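Local coordinates for putative alpha KG dependent 2,4-D dioxygenase (PDB 5J92), which binds iron(II) and probably acts as a 2-oxoglutarate-dependent dioxygenase of the TauD/TfdA family, at residues 121-126 and 264-269. Sequence-based numbering, arbitrary orientation.
Sequences WHSDAS and WDNRAL. With FE2 (Fe (II) ion), chain E.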
ATOM      1  N   TRP A 121       1.275  -5.781   6.391  1.00 13.19           N
ATOM      2  CA  TRP A 121       0.095  -6.618   6.626  1.00 16.78           C
ATOM      3  C   TRP A 121       0.371  -8.073   6.265  1.00 16.17           C
ATOM      4  O   TRP A 121       0.814  -8.376   5.151  1.00 15.17           O
ATOM      5  CB  TRP A 121      -1.089  -6.131   5.790  1.00 16.47           C
ATOM      6  CG  TRP A 121      -1.695  -4.828   6.196  1.00 15.09           C
ATOM      7  CD1 TRP A 121      -1.548  -3.626   5.561  1.00 15.09           C
ATOM      8  CD2 TRP A 121      -2.585  -4.598   7.301  1.00 13.32           C
ATOM      9  NE1 TRP A 121      -2.293  -2.657   6.217  1.00 14.78           N
ATOM     10  CE2 TRP A 121      -2.929  -3.237   7.285  1.00 16.08           C
ATOM     11  CE3 TRP A 121      -3.120  -5.421   8.304  1.00 13.43           C
ATOM     12  CZ2 TRP A 121      -3.787  -2.670   8.233  1.00 11.98           C
ATOM     13  CZ3 TRP A 121      -3.983  -4.853   9.251  1.00 13.52           C
ATOM     14  CH2 TRP A 121      -4.300  -3.495   9.198  1.00 12.17           C
ATOM     15  N   HIS A 122       0.091  -8.986   7.194  1.00 14.69           N
ATOM     16  CA  HIS A 122       0.344 -10.397   6.918  1.00 16.40           C
ATOM     17  C   HIS A 122      -0.573 -11.264   7.780  1.00 14.92           C
ATOM     18  O   HIS A 122      -1.218 -10.786   8.714  1.00 14.64           O
ATOM     19  CB  HIS A 122       1.823 -10.724   7.160  1.00 14.08           C
ATOM     20  CG  HIS A 122       2.241 -10.519   8.576  1.00 17.43           C
ATOM     21  ND1 HIS A 122       2.370  -9.263   9.135  1.00 20.24           N
ATOM     22  CD2 HIS A 122       2.525 -11.405   9.561  1.00 20.20           C
ATOM     23  CE1 HIS A 122       2.724  -9.381  10.402  1.00 17.72           C
ATOM     24  NE2 HIS A 122       2.828 -10.668  10.686  1.00 21.90           N
ATOM     25  N   SER A 123      -0.648 -12.546   7.431  1.00 15.83           N
ATOM     26  CA  SER A 123      -1.305 -13.574   8.233  1.00 15.94           C
ATOM     27  C   SER A 123      -0.246 -14.589   8.656  1.00 15.21           C
ATOM     28  O   SER A 123       0.528 -15.058   7.815  1.00 17.69           O
ATOM     29  CB  SER A 123      -2.427 -14.263   7.449  1.00 17.97           C
ATOM     30  OG  SER A 123      -3.112 -15.218   8.257  1.00 19.08           O
ATOM     31  N   ASP A 124      -0.191 -14.897   9.955  1.00 15.19           N
ATOM     32  CA  ASP A 124       0.940 -15.638  10.523  1.00 16.03           C
ATOM     33  C   ASP A 124       1.161 -16.987   9.852  1.00 17.26           C
ATOM     34  O   ASP A 124       0.242 -17.804   9.751  1.00 20.06           O
ATOM     35  CB  ASP A 124       0.743 -15.843  12.022  1.00 22.67           C
ATOM     36  CG  ASP A 124       1.026 -14.579  12.800  1.00 29.77           C
ATOM     37  OD1 ASP A 124       1.482 -13.630  12.130  1.00 32.44           O
ATOM     38  OD2 ASP A 124       0.802 -14.537  14.037  1.00 26.47           O
ATOM     39  N   ALA A 125       2.412 -17.229   9.445  1.00 16.41           N
ATOM     40  CA  ALA A 125       2.861 -18.508   8.889  1.00 18.37           C
ATOM     41  C   ALA A 125       2.057 -18.944   7.663  1.00 18.21           C
ATOM     42  O   ALA A 125       2.017 -20.146   7.333  1.00 18.56           O
ATOM     43  CB  ALA A 125       2.853 -19.617   9.952  1.00 17.69           C
ATOM     44  N   SER A 126       1.445 -17.994   6.953  1.00 20.01           N
ATOM     45  CA  SER A 126       0.799 -18.329   5.688  1.00 20.78           C
ATOM     46  C   SER A 126       1.809 -18.840   4.670  1.00 20.78           C
ATOM     47  O   SER A 126       1.415 -19.430   3.659  1.00 22.21           O
ATOM     48  CB  SER A 126       0.045 -17.114   5.129  1.00 19.89           C
ATOM     49  OG  SER A 126       0.919 -16.108   4.632  1.00 16.34           O
ATOM     50  N   TRP A 264      -5.916 -13.641  18.344  1.00 13.13           N
ATOM     51  CA  TRP A 264      -6.526 -13.371  17.049  1.00 12.38           C
ATOM     52  C   TRP A 264      -6.439 -14.582  16.131  1.00 12.61           C
ATOM     53  O   TRP A 264      -5.493 -15.376  16.189  1.00 13.61           O
ATOM     54  CB  TRP A 264      -5.930 -12.110  16.368  1.00 11.73           C
ATOM     55  CG  TRP A 264      -4.514 -12.226  15.824  1.00 14.38           C
ATOM     56  CD1 TRP A 264      -4.132 -12.636  14.572  1.00 20.35           C
ATOM     57  CD2 TRP A 264      -3.313 -11.889  16.515  1.00 18.86           C
ATOM     58  NE1 TRP A 264      -2.753 -12.595  14.452  1.00 18.72           N
ATOM     59  CE2 TRP A 264      -2.230 -12.133  15.632  1.00 19.82           C
ATOM     60  CE3 TRP A 264      -3.039 -11.414  17.802  1.00 22.85           C
ATOM     61  CZ2 TRP A 264      -0.913 -11.906  15.994  1.00 21.59           C
ATOM     62  CZ3 TRP A 264      -1.714 -11.196  18.157  1.00 25.68           C
ATOM     63  CH2 TRP A 264      -0.672 -11.444  17.261  1.00 24.10           C
ATOM     64  N   ASP A 265      -7.472 -14.717  15.303  1.00 14.61           N
ATOM     65  CA  ASP A 265      -7.654 -15.858  14.403  1.00 16.39           C
ATOM     66  C   ASP A 265      -7.055 -15.491  13.047  1.00 12.01           C
ATOM     67  O   ASP A 265      -7.630 -14.711  12.287  1.00 13.81           O
ATOM     68  CB  ASP A 265      -9.138 -16.213  14.326  1.00 15.56           C
ATOM     69  CG  ASP A 265      -9.410 -17.528  13.587  1.00 19.68           C
ATOM     70  OD1 ASP A 265      -8.506 -18.026  12.878  1.00 18.89           O
ATOM     71  OD2 ASP A 265     -10.533 -18.067  13.742  1.00 20.79           O
ATOM     72  N   ASN A 266      -5.875 -16.044  12.748  1.00 17.86           N
ATOM     73  CA  ASN A 266      -5.226 -15.779  11.470  1.00 17.16           C
ATOM     74  C   ASN A 266      -6.036 -16.279  10.277  1.00 17.31           C
ATOM     75  O   ASN A 266      -5.792 -15.835   9.150  1.00 17.00           O
ATOM     76  CB  ASN A 266      -3.827 -16.399  11.459  1.00 17.95           C
ATOM     77  CG  ASN A 266      -2.894 -15.731  12.452  1.00 17.80           C
ATOM     78  OD1 ASN A 266      -2.367 -14.668  12.174  1.00 17.31           O
ATOM     79  ND2 ASN A 266      -2.698 -16.347  13.613  1.00 18.46           N
ATOM     80  N   ARG A 267      -6.998 -17.177  10.498  1.00 21.15           N
ATOM     81  CA  ARG A 267      -7.817 -17.710   9.412  1.00 21.35           C
ATOM     82  C   ARG A 267      -8.800 -16.691   8.859  1.00 23.10           C
ATOM     83  O   ARG A 267      -9.400 -16.955   7.814  1.00 17.99           O
ATOM     84  CB  ARG A 267      -8.585 -18.946   9.891  1.00 20.58           C
ATOM     85  CG  ARG A 267      -7.685 -20.057  10.417  1.00 21.44           C
ATOM     86  CD  ARG A 267      -8.475 -21.153  11.110  1.00 23.63           C
ATOM     87  NE  ARG A 267      -9.099 -20.695  12.351  1.00 21.17           N
ATOM     88  CZ  ARG A 267      -9.688 -21.506  13.221  1.00 23.84           C
ATOM     89  NH1 ARG A 267      -9.727 -22.816  12.977  1.00 25.23           N
ATOM     90  NH2 ARG A 267     -10.234 -21.016  14.330  1.00 22.76           N
ATOM     91  N   ALA A 268      -8.969 -15.539   9.527  1.00 16.77           N
ATOM     92  CA  ALA A 268      -9.918 -14.520   9.106  1.00 16.17           C
ATOM     93  C   ALA A 268      -9.303 -13.130   9.002  1.00 19.47           C
ATOM     94  O   ALA A 268     -10.031 -12.168   8.751  1.00 14.78           O
ATOM     95  CB  ALA A 268     -11.105 -14.460  10.083  1.00 16.28           C
ATOM     96  N   LEU A 269      -7.996 -12.990   9.203  1.00 15.13           N
ATOM     97  CA  LEU A 269      -7.428 -11.666   9.383  1.00 14.47           C
ATOM     98  C   LEU A 269      -6.090 -11.533   8.688  1.00 14.54           C
ATOM     99  O   LEU A 269      -5.433 -12.516   8.341  1.00 15.11           O
ATOM    100  CB  LEU A 269      -7.202 -11.337  10.868  1.00 17.95           C
ATOM    101  CG  LEU A 269      -8.424 -11.330  11.770  1.00 18.21           C
ATOM    102  CD1 LEU A 269      -7.988 -11.507  13.188  1.00 14.69           C
ATOM    103  CD2 LEU A 269      -9.144  -9.985  11.571  1.00 15.01           C
TER
HETATM  104 FE   FE2 E 401       2.670 -11.641  12.940  0.74 46.21          FE
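Trp264, near the end of strand 261-265, meets Asp124 obliquely: its CZ2 lies 3.7 Å from Asp124 OD2. Its NE1 makes a weak hydrogen bond to OD1 of Asn266 in its own segment. Next, Asp265 starts an Asx turn by accepting from Arg267 N. Arg267 also grips the Asp265 carboxylate side-on, Arg267 NE going to Asp265 OD1 (2.8 Å) and NH2 to OD2.

Asn266 receives both cross-segment hydrogen bonds, one at its side chain and one at its backbone. Its CG is anti to the carbonyl carbon (chi1 -66°), and the amide reaches toward Asp124. Asn266 OD1 takes the backbone N of Asp124 at 3.1 Å, 160° at the hydrogen, with the donor above the amide plane. Asn266 OD1 also lies 3.3 Å from Asp124 CB. Amide and carboxylate planes are turned 36° apart. ND2 is held from strand 132-139, by Ser135 OG and Arg133 O. The backbone O of Asn266 accepts from Ser123 OG at 2.9 Å. With OG anti to its own backbone N, Ser123 places the hydroxyl at this carbonyl, tilted from its plane. Further on, Leu269 O touches Ser123 CB at 3.6 Å.

Asp124 OD1 and His122 NE2 bind the iron, each at 2.5 Å, and His271 on strand 269-273 completes the protein ligands. This is the two-histidine, one-carboxylate facial triad of cupin-fold dioxygenases, with the HxD part on 121-126. Asp124 OD2 bonds to Ser135 OG. Asn266 is thus a second-shell residue: it bonds the backbone N of Asp124, which should steady that residue, and shares Ser135 with the carboxylate. Together these bonds should limit movement of the Asp124 carboxylate at the iron.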